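Local coordinates for hypothetical protein Atu2299 (PDB 2HLY) that is of unknown function but belongs to the DUF2026 family in the peptidase CA clan, whose papain-like architecture it probably shares, at residues 13-18 with 178-183; 22-27 with 35-40; 41-46 with 52-57; 61-66 with 98-103; 87-92 with 104-109. All blocks are in the same frame, centred on the assembly; numbering follows the deposited sequence. Where two conformers were deposited one is given.

Two helices connect the first three contacts: interactions 1 and 2 share helix 10-24, interactions 2 and 3 share helix 31-50. Strand 54-58 of interaction 3 pairs with strand 89-94 of interaction 5 in one sheet, through Trp91 N to Lys57 O, 2.8 Å. Interactions 4 and 5, with centres about 7 Å apart, meet at Asp100 OD2 and His89 NE2, 2.7 Å, and Ser35 from interaction 2 packs on His89. Helix, histidine and acid are arranged much as in papain-like peptidases, where a cysteine stands on the helix; here a serine is found, and no activity is established. Interaction 1 lies at the surface, yet Tyr13 OH reaches Asp100 O (2.6 Å).

Interaction 1 of 5, residues 13-18 with 178-183; sequences YFRIYR and KQMAAS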
# COMPACT_ATOMS: atom_id res chain seq x y z
N TYR A 13 6.15 8.95 -2.91
CA TYR A 13 5.62 7.75 -2.28
C TYR A 13 4.85 8.13 -1.02
O TYR A 13 3.74 7.64 -0.78
CB TYR A 13 6.77 6.81 -1.94
CG TYR A 13 6.40 5.65 -1.03
CD1 TYR A 13 6.14 4.37 -1.55
CD2 TYR A 13 6.35 5.81 0.35
CE1 TYR A 13 5.82 3.30 -0.71
CE2 TYR A 13 6.02 4.75 1.20
CZ TYR A 13 5.78 3.50 0.66
OH TYR A 13 5.51 2.47 1.54
N PHE A 14 5.43 8.99 -0.18
CA PHE A 14 4.73 9.42 1.02
C PHE A 14 3.46 10.22 0.70
O PHE A 14 2.47 10.07 1.40
CB PHE A 14 5.67 10.18 1.95
CG PHE A 14 6.68 9.31 2.66
CD1 PHE A 14 6.31 8.09 3.23
CD2 PHE A 14 8.02 9.72 2.76
CE1 PHE A 14 7.25 7.30 3.90
CE2 PHE A 14 8.96 8.93 3.42
CZ PHE A 14 8.57 7.72 3.99
N ARG A 15 3.49 11.06 -0.34
CA ARG A 15 2.26 11.76 -0.77
C ARG A 15 1.16 10.75 -1.08
O ARG A 15 -0.01 10.94 -0.68
CB ARG A 15 2.54 12.60 -2.01
CG ARG A 15 3.36 13.86 -1.69
CD ARG A 15 3.52 14.74 -2.94
NE ARG A 15 4.11 16.02 -2.57
CZ ARG A 15 3.81 17.19 -3.13
NH1 ARG A 15 2.92 17.26 -4.12
NH2 ARG A 15 4.41 18.29 -2.70
N ILE A 16 1.52 9.67 -1.76
CA ILE A 16 0.53 8.65 -2.16
C ILE A 16 -0.03 7.96 -0.92
O ILE A 16 -1.25 7.83 -0.76
CB ILE A 16 1.13 7.63 -3.16
CG1 ILE A 16 1.44 8.34 -4.49
CG2 ILE A 16 0.16 6.46 -3.39
CD1 ILE A 16 2.30 7.52 -5.47
N TYR A 17 0.85 7.53 -0.03
CA TYR A 17 0.41 6.95 1.22
C TYR A 17 -0.53 7.91 1.94
O TYR A 17 -1.62 7.52 2.38
CB TYR A 17 1.59 6.55 2.14
CG TYR A 17 1.12 6.34 3.57
CD1 TYR A 17 0.54 5.13 3.97
CD2 TYR A 17 1.19 7.38 4.51
CE1 TYR A 17 0.07 4.96 5.27
CE2 TYR A 17 0.72 7.22 5.82
CZ TYR A 17 0.16 6.01 6.18
OH TYR A 17 -0.33 5.83 7.47
N ARG A 18 -0.13 9.18 2.06
CA ARG A 18 -0.94 10.16 2.81
C ARG A 18 -2.33 10.32 2.20
O ARG A 18 -3.32 10.33 2.94
CB ARG A 18 -0.21 11.49 2.91
CG ARG A 18 -0.80 12.39 4.00
CD ARG A 18 -0.08 13.74 4.05
NE ARG A 18 1.36 13.63 4.34
CZ ARG A 18 1.89 13.50 5.55
NH1 ARG A 18 1.11 13.44 6.63
NH2 ARG A 18 3.21 13.42 5.69
N LYS A 178 4.56 20.30 -6.44
CA LYS A 178 3.28 20.97 -6.67
C LYS A 178 2.27 20.73 -5.56
O LYS A 178 2.42 19.80 -4.79
CB LYS A 178 2.57 20.37 -7.90
CG LYS A 178 3.37 20.04 -9.15
CD LYS A 178 2.52 19.24 -10.19
CE LYS A 178 1.35 20.05 -10.78
NZ LYS A 178 0.52 19.30 -11.82
N GLN A 179 1.31 21.61 -5.34
CA GLN A 179 1.08 22.22 -4.06
C GLN A 179 -0.26 21.45 -4.04
O GLN A 179 -1.05 21.59 -4.97
CB GLN A 179 0.83 23.73 -4.14
CG GLN A 179 2.08 24.54 -3.92
N MET A 180 -0.46 20.54 -3.08
CA MET A 180 -1.70 19.74 -2.97
C MET A 180 -2.72 20.38 -2.03
O MET A 180 -2.35 21.06 -1.07
CB MET A 180 -1.39 18.32 -2.47
CG MET A 180 -0.81 17.42 -3.54
SD MET A 180 -0.06 15.91 -2.89
CE MET A 180 -1.45 15.12 -2.08
N ALA A 181 -4.01 20.16 -2.30
CA ALA A 181 -5.05 20.64 -1.39
C ALA A 181 -4.89 20.05 0.00
O ALA A 181 -4.66 18.85 0.15
CB ALA A 181 -6.44 20.30 -1.93
N ALA A 182 -5.01 20.89 1.02
CA ALA A 182 -4.93 20.44 2.42
C ALA A 182 -6.14 19.60 2.80
O ALA A 182 -6.07 18.76 3.70
CB ALA A 182 -4.83 21.65 3.34
N SER A 183 -7.26 19.85 2.12
CA SER A 183 -8.47 19.08 2.32
C SER A 183 -9.29 19.15 1.05
O SER A 183 -9.10 20.06 0.24
CB SER A 183 -9.28 19.61 3.51
OG SER A 183 -9.85 20.87 3.23
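Arg15, on helix 10-24, reaches outward to the loop 178-183 and supplies about half of the surface buried in this contact, with Met180 and the backbone of Lys178 as its partners. Its chain is extended from CG to NE (chi2 -175°), which carries the guanidinium well clear of the helix, and NH1 donates to Lys178 O at 2.7 Å. The bond is nearly straight, with the carbonyl oxygen lying at the edge of the guanidinium and close to its plane. From the neighbouring nitrogen, NH2 adds only a weak, bent bond to the same Lys178 O at 3.3 Å. Met180 turns back toward the helix, and its sulfur settles beside the arginine chain: SD is 3.8 Å from Arg15 CD and 3.5 Å from Arg15 NH1, approaching the guanidinium obliquely. The Lys178 side chain leads away, so that its contribution is mainly its carbonyl. Arg15 NH1 has a second carbonyl partner in Arg174 O, just after helix 160-172. The contact thus joins a cationic group to neutral backbone oxygens, with a thioether along its aliphatic stem, and the positive charge probably strengthens the bonds that tie the loop to helix 10-24.

Interaction 2 of 5, residues 22-27 with 35-40; sequences SLLISQ and SMYFST
Met36 O, one residue ahead of the Tyr37 that meets Leu24 across this contact, is gripped twice from the next helical turn: Thr40 OG1 donates to it at 2.8 Å and Thr40 N at 3.1 Å. The hydroxyl bond returns the threonine side chain to its own helix, satisfying it within helix 31-50. The meeting with 22-27 is made chiefly by Leu24 and Tyr37. The CD1 methyl of Leu24 lies over one face of the Tyr37 ring, a CH-pi contact with CD1 3.7 Å from the ring centroid and 18° off the normal. Its closest ring atom is Tyr37 CG at 3.5 Å, so the methyl is displaced toward the inner end of the ring, near CB. In Tyr37 the ring lies beside the backbone N, with chi1 at -77°, which turns it outward from helix 31-50 and sets a face against the leucine. Gln27 attends the other end of the ring: its bent chain places the amide near the hydroxyl, with NE2 3.8 Å from Tyr37 OH, too long for a hydrogen bond. The Leu24 and Tyr37 side chains are buried, whereas Gln27 lies at the exposed border. The contact joins the C-terminal part of helix 10-24, at Leu24, to the first turns of helix 31-50. Farther round Tyr37 lie Phe41, edge-to-face, Trp156, and Ile162 of helix 160-172, while Phe38 faces helix 10-24 at Ile20 and Asn21.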
# COMPACT_ATOMS: atom_id res chain seq x y z
N SER A 22 -5.72 9.14 4.08
CA SER A 22 -6.69 10.19 4.40
C SER A 22 -8.10 9.80 3.96
O SER A 22 -9.08 10.10 4.66
CB SER A 22 -6.27 11.50 3.75
OG SER A 22 -4.99 11.91 4.21
N LEU A 23 -8.20 9.13 2.82
CA LEU A 23 -9.49 8.69 2.29
C LEU A 23 -10.04 7.46 3.03
O LEU A 23 -11.27 7.27 3.12
CB LEU A 23 -9.34 8.38 0.79
CG LEU A 23 -9.17 9.61 -0.10
CD1 LEU A 23 -8.70 9.23 -1.49
CD2 LEU A 23 -10.50 10.38 -0.17
N LEU A 24 -9.16 6.66 3.58
CA LEU A 24 -9.53 5.42 4.24
C LEU A 24 -9.86 5.55 5.69
O LEU A 24 -10.49 4.72 6.23
CB LEU A 24 -8.39 4.49 4.21
CG LEU A 24 -8.29 3.73 2.95
CD1 LEU A 24 -9.63 3.14 2.59
CD2 LEU A 24 -7.80 4.56 1.90
N ILE A 25 -9.28 6.53 6.32
CA ILE A 25 -9.24 6.55 7.79
C ILE A 25 -10.64 6.43 8.43
O ILE A 25 -10.80 5.72 9.43
CB ILE A 25 -8.37 7.73 8.34
CG1 ILE A 25 -8.09 7.56 9.85
CG2 ILE A 25 -9.00 9.07 8.05
CD1 ILE A 25 -7.40 6.25 10.20
N SER A 26 -11.64 7.07 7.82
CA SER A 26 -13.01 7.05 8.34
C SER A 26 -13.68 5.67 8.25
O SER A 26 -14.69 5.41 8.92
CB SER A 26 -13.87 8.07 7.59
OG SER A 26 -14.03 7.68 6.23
N GLN A 27 -13.11 4.80 7.42
CA GLN A 27 -13.64 3.47 7.16
C GLN A 27 -13.30 2.46 8.26
O GLN A 27 -13.95 1.43 8.40
CB GLN A 27 -13.11 2.98 5.81
CG GLN A 27 -13.97 1.96 5.11
CD GLN A 27 -14.20 2.32 3.65
OE1 GLN A 27 -13.38 3.00 3.03
NE2 GLN A 27 -15.33 1.87 3.10
N SER A 35 -4.84 -3.09 3.04
CA SER A 35 -3.80 -3.37 2.02
C SER A 35 -4.41 -3.41 0.62
O SER A 35 -3.75 -3.04 -0.35
CB SER A 35 -3.05 -4.68 2.32
OG SER A 35 -3.83 -5.80 1.94
N MET A 36 -5.67 -3.86 0.53
CA MET A 36 -6.36 -3.88 -0.75
C MET A 36 -6.55 -2.48 -1.31
O MET A 36 -6.42 -2.28 -2.52
CB MET A 36 -7.70 -4.62 -0.61
CG MET A 36 -7.50 -6.09 -0.30
SD MET A 36 -9.04 -6.90 0.21
CE MET A 36 -9.97 -6.87 -1.34
N TYR A 37 -6.86 -1.52 -0.44
CA TYR A 37 -6.99 -0.12 -0.88
C TYR A 37 -5.64 0.49 -1.21
O TYR A 37 -5.51 1.18 -2.22
CB TYR A 37 -7.68 0.72 0.19
CG TYR A 37 -9.18 0.53 0.25
CD1 TYR A 37 -10.02 1.24 -0.60
CD2 TYR A 37 -9.75 -0.34 1.17
CE1 TYR A 37 -11.40 1.10 -0.54
CE2 TYR A 37 -11.14 -0.50 1.23
CZ TYR A 37 -11.95 0.22 0.37
OH TYR A 37 -13.33 0.08 0.41
N PHE A 38 -4.65 0.30 -0.34
CA PHE A 38 -3.33 0.85 -0.63
C PHE A 38 -2.80 0.34 -1.94
O PHE A 38 -2.24 1.10 -2.72
CB PHE A 38 -2.34 0.56 0.51
CG PHE A 38 -2.50 1.49 1.69
CD1 PHE A 38 -2.14 2.83 1.58
CD2 PHE A 38 -3.02 1.03 2.89
CE1 PHE A 38 -2.31 3.71 2.66
CE2 PHE A 38 -3.18 1.90 3.98
CZ PHE A 38 -2.83 3.24 3.86
N SER A 39 -3.02 -0.94 -2.23
CA SER A 39 -2.43 -1.53 -3.43
C SER A 39 -3.18 -1.19 -4.71
O SER A 39 -2.55 -0.90 -5.74
CB SER A 39 -2.31 -3.03 -3.27
OG SER A 39 -1.40 -3.29 -2.22
N THR A 40 -4.50 -1.22 -4.66
CA THR A 40 -5.28 -0.83 -5.86
C THR A 40 -5.26 0.67 -6.13
O THR A 40 -5.08 1.10 -7.29
CB THR A 40 -6.72 -1.35 -5.83
OG1 THR A 40 -7.38 -0.82 -4.68
CG2 THR A 40 -6.75 -2.88 -5.79

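Interaction 3 of 5, residues 41-46 with 52-57; sequences FGAFIL and VKAVPK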
# COMPACT_ATOMS: atom_id res chain seq x y z
N PHE A 41 -5.43 1.50 -5.08
CA PHE A 41 -5.36 2.95 -5.29
C PHE A 41 -3.94 3.39 -5.68
O PHE A 41 -3.76 4.28 -6.53
CB PHE A 41 -5.81 3.72 -4.04
CG PHE A 41 -7.31 3.70 -3.79
CD1 PHE A 41 -8.11 2.63 -4.19
CD2 PHE A 41 -7.91 4.77 -3.14
CE1 PHE A 41 -9.49 2.64 -3.94
CE2 PHE A 41 -9.27 4.78 -2.89
CZ PHE A 41 -10.06 3.70 -3.28
N GLY A 42 -2.93 2.79 -5.04
CA GLY A 42 -1.53 3.06 -5.42
C GLY A 42 -1.26 2.71 -6.88
O GLY A 42 -0.69 3.52 -7.63
N ALA A 43 -1.67 1.52 -7.29
CA ALA A 43 -1.53 1.09 -8.68
C ALA A 43 -2.22 2.06 -9.63
O ALA A 43 -1.67 2.42 -10.68
CB ALA A 43 -2.06 -0.31 -8.85
N PHE A 44 -3.42 2.51 -9.26
CA PHE A 44 -4.17 3.44 -10.11
C PHE A 44 -3.42 4.75 -10.27
O PHE A 44 -3.29 5.29 -11.38
CB PHE A 44 -5.56 3.67 -9.53
CG PHE A 44 -6.46 4.51 -10.41
CD1 PHE A 44 -6.70 4.16 -11.74
CD2 PHE A 44 -7.08 5.65 -9.88
CE1 PHE A 44 -7.54 4.97 -12.55
CE2 PHE A 44 -7.91 6.44 -10.68
CZ PHE A 44 -8.13 6.10 -12.00
N ILE A 45 -2.92 5.27 -9.16
CA ILE A 45 -2.16 6.51 -9.20
C ILE A 45 -0.89 6.33 -10.06
O ILE A 45 -0.55 7.20 -10.87
CB ILE A 45 -1.81 6.98 -7.77
CG1 ILE A 45 -3.09 7.44 -7.07
CG2 ILE A 45 -0.71 8.06 -7.80
CD1 ILE A 45 -2.95 7.67 -5.52
N LEU A 46 -0.22 5.19 -9.92
CA LEU A 46 0.96 4.95 -10.75
C LEU A 46 0.61 4.89 -12.24
O LEU A 46 1.33 5.45 -13.07
CB LEU A 46 1.67 3.67 -10.33
CG LEU A 46 2.33 3.73 -8.96
CD1 LEU A 46 2.86 2.34 -8.62
CD2 LEU A 46 3.45 4.77 -8.92
N VAL A 52 3.03 3.81 -16.06
CA VAL A 52 3.61 2.48 -16.01
C VAL A 52 2.49 1.48 -15.80
O VAL A 52 1.44 1.81 -15.26
CB VAL A 52 4.65 2.36 -14.89
CG1 VAL A 52 5.87 3.25 -15.20
CG2 VAL A 52 4.04 2.75 -13.54
N LYS A 53 2.72 0.25 -16.23
CA LYS A 53 1.81 -0.81 -15.85
C LYS A 53 2.10 -1.05 -14.38
O LYS A 53 3.26 -1.13 -13.95
CB LYS A 53 2.00 -2.06 -16.71
CG LYS A 53 1.18 -2.05 -18.00
CD LYS A 53 1.76 -1.11 -19.05
CE LYS A 53 1.11 -1.34 -20.42
NZ LYS A 53 -0.21 -0.66 -20.54
N ALA A 54 1.04 -1.01 -13.59
CA ALA A 54 1.15 -1.26 -12.16
C ALA A 54 0.03 -2.22 -11.86
O ALA A 54 -1.13 -1.97 -12.20
CB ALA A 54 0.97 0.03 -11.39
N VAL A 55 0.38 -3.33 -11.22
CA VAL A 55 -0.57 -4.42 -11.00
C VAL A 55 -0.63 -4.69 -9.50
O VAL A 55 0.39 -4.98 -8.89
CB VAL A 55 -0.12 -5.71 -11.74
CG1 VAL A 55 -1.12 -6.84 -11.55
CG2 VAL A 55 0.09 -5.44 -13.26
N PRO A 56 -1.83 -4.60 -8.90
CA PRO A 56 -1.98 -5.04 -7.51
C PRO A 56 -1.96 -6.56 -7.48
O PRO A 56 -2.56 -7.20 -8.35
CB PRO A 56 -3.35 -4.51 -7.10
CG PRO A 56 -4.07 -4.25 -8.36
CD PRO A 56 -3.10 -4.13 -9.49
N LYS A 57 -1.26 -7.12 -6.49
CA LYS A 57 -1.20 -8.57 -6.31
C LYS A 57 -1.39 -8.84 -4.83
O LYS A 57 -1.21 -7.95 -4.01
CB LYS A 57 0.14 -9.11 -6.78
CG LYS A 57 0.29 -9.01 -8.27
CD LYS A 57 1.40 -9.88 -8.74
CE LYS A 57 1.43 -9.94 -10.24
NZ LYS A 57 2.65 -10.69 -10.63
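Ala43 and Leu46 of helix 31-50 point toward the strand that follows, and Ala54 points back at them, its methyl settling between the two. Ala54 CB is 3.9 Å from Leu46 CB and 4.0 Å from Ala43 CB, and it also lies against the helix backbone, 3.6 Å from Ala43 O. Small side chains on both sides let helix and strand come close: Ala43 and Ala54 have their CA atoms 5.0 Å apart, and the axes of 41-46 and 54-57, antiparallel at 174°, approach to 7.4 Å. On one flank Pro56 touches the first alanine with its CD alone, 4.0 Å from Ala43 CB. On the other, the Val52 branch CG2 reaches Leu46 CB at 4.1 Å. Val52 CG1 takes the place opposite the carbonyl carbon (chi1 -66°), leaving CG2 wedged between backbone N and carbonyl carbon and turned to the helix. Leu46 goes on to touch Val92 and Ala94 of strand 89-94, the neighbour of strand 54-58 in the sheet. Methyl and methylene groups meet across most of the interface, and one methyl also rests on a backbone oxygen, so the attachment of helix to sheet edge is mainly hydrophobic, relying on close fit.

Interaction 4 of 5, residues 61-66 with 98-103; sequences AAYNLG and AIDFMA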
# COMPACT_ATOMS: atom_id res chain seq x y z
N ALA A 61 2.93 -12.45 2.31
CA ALA A 61 4.00 -11.45 2.26
C ALA A 61 4.75 -11.44 3.58
O ALA A 61 4.14 -11.61 4.65
CB ALA A 61 3.46 -10.07 1.95
N ALA A 62 6.06 -11.25 3.51
CA ALA A 62 6.89 -11.18 4.72
C ALA A 62 7.98 -10.16 4.51
O ALA A 62 8.51 -10.06 3.41
CB ALA A 62 7.49 -12.52 5.04
N TYR A 63 8.32 -9.42 5.57
CA TYR A 63 9.33 -8.38 5.49
C TYR A 63 10.25 -8.46 6.69
O TYR A 63 9.77 -8.71 7.80
CB TYR A 63 8.66 -7.01 5.58
CG TYR A 63 7.77 -6.67 4.43
CD1 TYR A 63 8.32 -6.20 3.23
CD2 TYR A 63 6.37 -6.77 4.55
CE1 TYR A 63 7.50 -5.86 2.16
CE2 TYR A 63 5.54 -6.43 3.47
CZ TYR A 63 6.12 -5.98 2.28
OH TYR A 63 5.34 -5.63 1.20
N ASN A 64 11.54 -8.23 6.49
CA ASN A 64 12.40 -7.96 7.63
C ASN A 64 12.47 -6.45 7.77
O ASN A 64 13.00 -5.77 6.89
CB ASN A 64 13.80 -8.55 7.44
CG ASN A 64 14.74 -8.18 8.59
OD1 ASN A 64 14.66 -7.08 9.14
ND2 ASN A 64 15.63 -9.10 8.95
N LEU A 65 11.90 -5.92 8.85
CA LEU A 65 11.90 -4.49 9.07
C LEU A 65 12.77 -4.17 10.28
O LEU A 65 12.32 -4.28 11.43
CB LEU A 65 10.46 -3.97 9.24
CG LEU A 65 9.50 -4.31 8.08
CD1 LEU A 65 8.08 -3.92 8.45
CD2 LEU A 65 9.93 -3.70 6.74
N GLY A 66 14.01 -3.81 10.01
CA GLY A 66 14.95 -3.40 11.06
C GLY A 66 15.27 -4.51 12.06
O GLY A 66 15.53 -4.23 13.23
N ALA A 98 8.72 -3.66 -6.58
CA ALA A 98 7.76 -4.03 -5.53
C ALA A 98 7.55 -2.79 -4.69
O ALA A 98 8.51 -2.21 -4.13
CB ALA A 98 8.33 -5.14 -4.67
N ILE A 99 6.29 -2.35 -4.61
CA ILE A 99 5.95 -1.20 -3.81
C ILE A 99 4.81 -1.57 -2.86
O ILE A 99 3.79 -2.12 -3.29
CB ILE A 99 5.54 0.00 -4.69
CG1 ILE A 99 6.63 0.26 -5.75
CG2 ILE A 99 5.38 1.24 -3.82
CD1 ILE A 99 6.31 1.31 -6.78
N ASP A 100 5.01 -1.29 -1.58
CA ASP A 100 3.95 -1.53 -0.61
C ASP A 100 3.59 -0.18 -0.00
O ASP A 100 4.26 0.30 0.91
CB ASP A 100 4.38 -2.54 0.46
CG ASP A 100 3.23 -3.03 1.29
OD1 ASP A 100 2.24 -2.28 1.44
OD2 ASP A 100 3.30 -4.19 1.78
N PHE A 101 2.54 0.44 -0.53
CA PHE A 101 2.15 1.76 -0.04
C PHE A 101 1.60 1.74 1.38
O PHE A 101 1.44 2.81 1.97
CB PHE A 101 1.12 2.41 -0.98
CG PHE A 101 1.69 2.79 -2.30
CD1 PHE A 101 2.50 3.91 -2.41
CD2 PHE A 101 1.37 2.07 -3.45
CE1 PHE A 101 3.04 4.28 -3.66
CE2 PHE A 101 1.90 2.44 -4.70
CZ PHE A 101 2.71 3.56 -4.79
N MET A 102 1.30 0.55 1.92
CA MET A 102 0.80 0.45 3.28
C MET A 102 1.93 0.52 4.31
O MET A 102 1.67 0.65 5.49
CB MET A 102 0.03 -0.87 3.49
CG MET A 102 -0.74 -0.91 4.80
SD MET A 102 -1.70 -2.42 4.85
CE MET A 102 -2.10 -2.50 6.61
N ALA A 103 3.19 0.42 3.85
CA ALA A 103 4.29 0.23 4.80
C ALA A 103 4.33 1.25 5.95
O ALA A 103 4.63 0.87 7.10
CB ALA A 103 5.65 0.13 4.07
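The Tyr63 ring and the Asp100 carboxylate meet with their planes 52° apart, OD2 approaching the hydroxyl end of the ring obliquely, with Asp100 OD2 3.4 Å from Tyr63 CZ. Phe120, from the strand beside Asp100, meets the Tyr63 ring edge-to-face. Between the main pair, Tyr63 OH is 2.6 Å from Asp100 OD2, a short separation but a weak bond in geometry. The tyrosine hydroxyl is also hydrogen-bonded to Tyr142 OH, on strand 140-144. Asp100 OD2 has a stronger partner in His89 NE2. The other oxygen is used within its own turn: Met102 N donates to Asp100 OD1 at 3.0 Å, on the anti side and 21° out of the carboxylate plane, forming an Asx turn. A type I turn from Asp100 to Ala103 overlaps it, closed by Ala103 N to Asp100 O at 3.1 Å. With its CG opposite the backbone N (chi1 -168°), Asp100 extends its carboxylate toward Tyr63 while remaining tied to the turn. The contact bridges two antiparallel sheets: Tyr63 is on strand 60-65, central between strands 68-72 and 140-144, and Asp100 lies on strand 97-100, which runs between strands 89-94 and 120-123.

Interaction 5 of 5, residues 87-92 with 104-109; sequences NFHCWV and PAFSEG
His89 swings its ring opposite its own backbone N (chi1 -167°), while Phe106 keeps its ring beside the backbone N (chi1 -73°), and the two side chains thereby come together from opposite directions. Phe106 leaves its backbone at an angle to the strand, and only the far end of its ring comes near. The rings are oblique, with planes at 58° and centroids 5.8 Å apart. The imidazole CE1 lies at the edge of the phenyl ring, near its plane, with His89 CE1 3.9 Å from Phe106 CE1. Beside it, His89 NE2 is 3.9 Å from Phe106 CZ. Phe72 stacks on the imidazole and also meets Phe106, joining the pair into an aromatic cluster. Phe106 sits in a type I turn from Ala105 to Glu108, closed by Glu108 N to Ala105 O at 3.1 Å, in the loop after strand 97-100; His89 begins strand 89-94. His89 NE2 is hydrogen-bonded to Asp100 OD2. Phe106 thus packs its CE1-CZ end against the CE1-NE2 side of the imidazole, right beside that buried histidine-carboxylate bond, a less polar setting that would probably strengthen it.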
# COMPACT_ATOMS: atom_id res chain seq x y z
N ASN A 87 -4.99 -11.82 7.74
CA ASN A 87 -3.54 -11.89 7.45
C ASN A 87 -3.18 -11.89 5.97
O ASN A 87 -2.00 -11.85 5.62
CB ASN A 87 -2.88 -13.11 8.12
CG ASN A 87 -2.82 -13.00 9.62
OD1 ASN A 87 -2.66 -11.90 10.17
ND2 ASN A 87 -2.95 -14.13 10.30
N PHE A 88 -4.19 -11.96 5.10
CA PHE A 88 -3.98 -11.77 3.66
C PHE A 88 -3.41 -10.37 3.42
O PHE A 88 -3.81 -9.41 4.09
CB PHE A 88 -5.31 -11.91 2.93
CG PHE A 88 -5.16 -12.02 1.45
CD1 PHE A 88 -4.85 -13.25 0.88
CD2 PHE A 88 -5.32 -10.91 0.62
CE1 PHE A 88 -4.71 -13.38 -0.48
CE2 PHE A 88 -5.18 -11.04 -0.76
CZ PHE A 88 -4.86 -12.28 -1.30
N HIS A 89 -2.48 -10.27 2.48
CA HIS A 89 -1.84 -8.98 2.21
C HIS A 89 -1.65 -8.72 0.72
O HIS A 89 -1.39 -9.65 -0.04
CB HIS A 89 -0.49 -8.91 2.93
CG HIS A 89 0.10 -7.54 2.96
ND1 HIS A 89 -0.41 -6.54 3.75
CD2 HIS A 89 1.16 -7.01 2.30
CE1 HIS A 89 0.31 -5.44 3.58
NE2 HIS A 89 1.27 -5.70 2.71
N CYS A 90 -1.82 -7.46 0.31
CA CYS A 90 -1.63 -7.05 -1.08
C CYS A 90 -0.47 -6.08 -1.21
O CYS A 90 -0.17 -5.35 -0.25
CB CYS A 90 -2.88 -6.33 -1.61
SG CYS A 90 -4.32 -7.40 -1.71
N TRP A 91 0.12 -6.05 -2.39
CA TRP A 91 1.21 -5.12 -2.71
C TRP A 91 1.06 -4.70 -4.18
O TRP A 91 0.11 -5.11 -4.86
CB TRP A 91 2.56 -5.78 -2.47
CG TRP A 91 2.78 -7.01 -3.27
CD1 TRP A 91 3.36 -7.10 -4.50
CD2 TRP A 91 2.40 -8.34 -2.90
NE1 TRP A 91 3.38 -8.41 -4.92
CE2 TRP A 91 2.78 -9.19 -3.96
CE3 TRP A 91 1.78 -8.90 -1.78
CZ2 TRP A 91 2.57 -10.58 -3.93
CZ3 TRP A 91 1.56 -10.28 -1.75
CH2 TRP A 91 1.97 -11.10 -2.81
N VAL A 92 2.00 -3.89 -4.68
CA VAL A 92 1.96 -3.47 -6.08
C VAL A 92 3.25 -3.93 -6.76
O VAL A 92 4.32 -3.87 -6.15
CB VAL A 92 1.84 -1.94 -6.20
CG1 VAL A 92 1.85 -1.51 -7.66
CG2 VAL A 92 0.54 -1.50 -5.57
N PRO A 104 4.06 2.55 5.67
CA PRO A 104 4.07 3.51 6.81
C PRO A 104 3.05 3.19 7.92
O PRO A 104 3.19 3.70 9.04
CB PRO A 104 3.77 4.86 6.13
CG PRO A 104 4.25 4.66 4.69
CD PRO A 104 3.83 3.24 4.38
N ALA A 105 2.05 2.37 7.61
CA ALA A 105 1.03 1.98 8.57
C ALA A 105 1.37 0.71 9.34
O ALA A 105 0.58 0.25 10.17
CB ALA A 105 -0.32 1.82 7.86
N PHE A 106 2.54 0.12 9.06
CA PHE A 106 2.90 -1.15 9.69
C PHE A 106 3.15 -1.05 11.19
O PHE A 106 3.27 -2.07 11.87
CB PHE A 106 4.12 -1.78 9.02
CG PHE A 106 3.86 -2.36 7.64
CD1 PHE A 106 2.57 -2.53 7.14
CD2 PHE A 106 4.93 -2.77 6.86
CE1 PHE A 106 2.37 -3.09 5.86
CE2 PHE A 106 4.73 -3.33 5.59
CZ PHE A 106 3.46 -3.48 5.10
N SER A 107 3.24 0.16 11.73
CA SER A 107 3.35 0.33 13.18
C SER A 107 2.09 -0.14 13.91
O SER A 107 2.16 -0.58 15.06
CB SER A 107 3.63 1.78 13.53
OG SER A 107 4.66 2.27 12.69
N GLU A 108 0.94 -0.02 13.26
CA GLU A 108 -0.33 -0.40 13.87
C GLU A 108 -0.45 -1.91 13.87
O GLU A 108 -0.19 -2.56 12.86
CB GLU A 108 -1.50 0.19 13.10
CG GLU A 108 -1.43 1.69 12.91
CD GLU A 108 -2.67 2.24 12.22
OE1 GLU A 108 -3.80 1.83 12.59
OE2 GLU A 108 -2.52 3.08 11.30
N GLY A 109 -0.82 -2.46 15.02
CA GLY A 109 -1.07 -3.89 15.12
C GLY A 109 0.18 -4.71 15.36
O GLY A 109 0.11 -5.94 15.40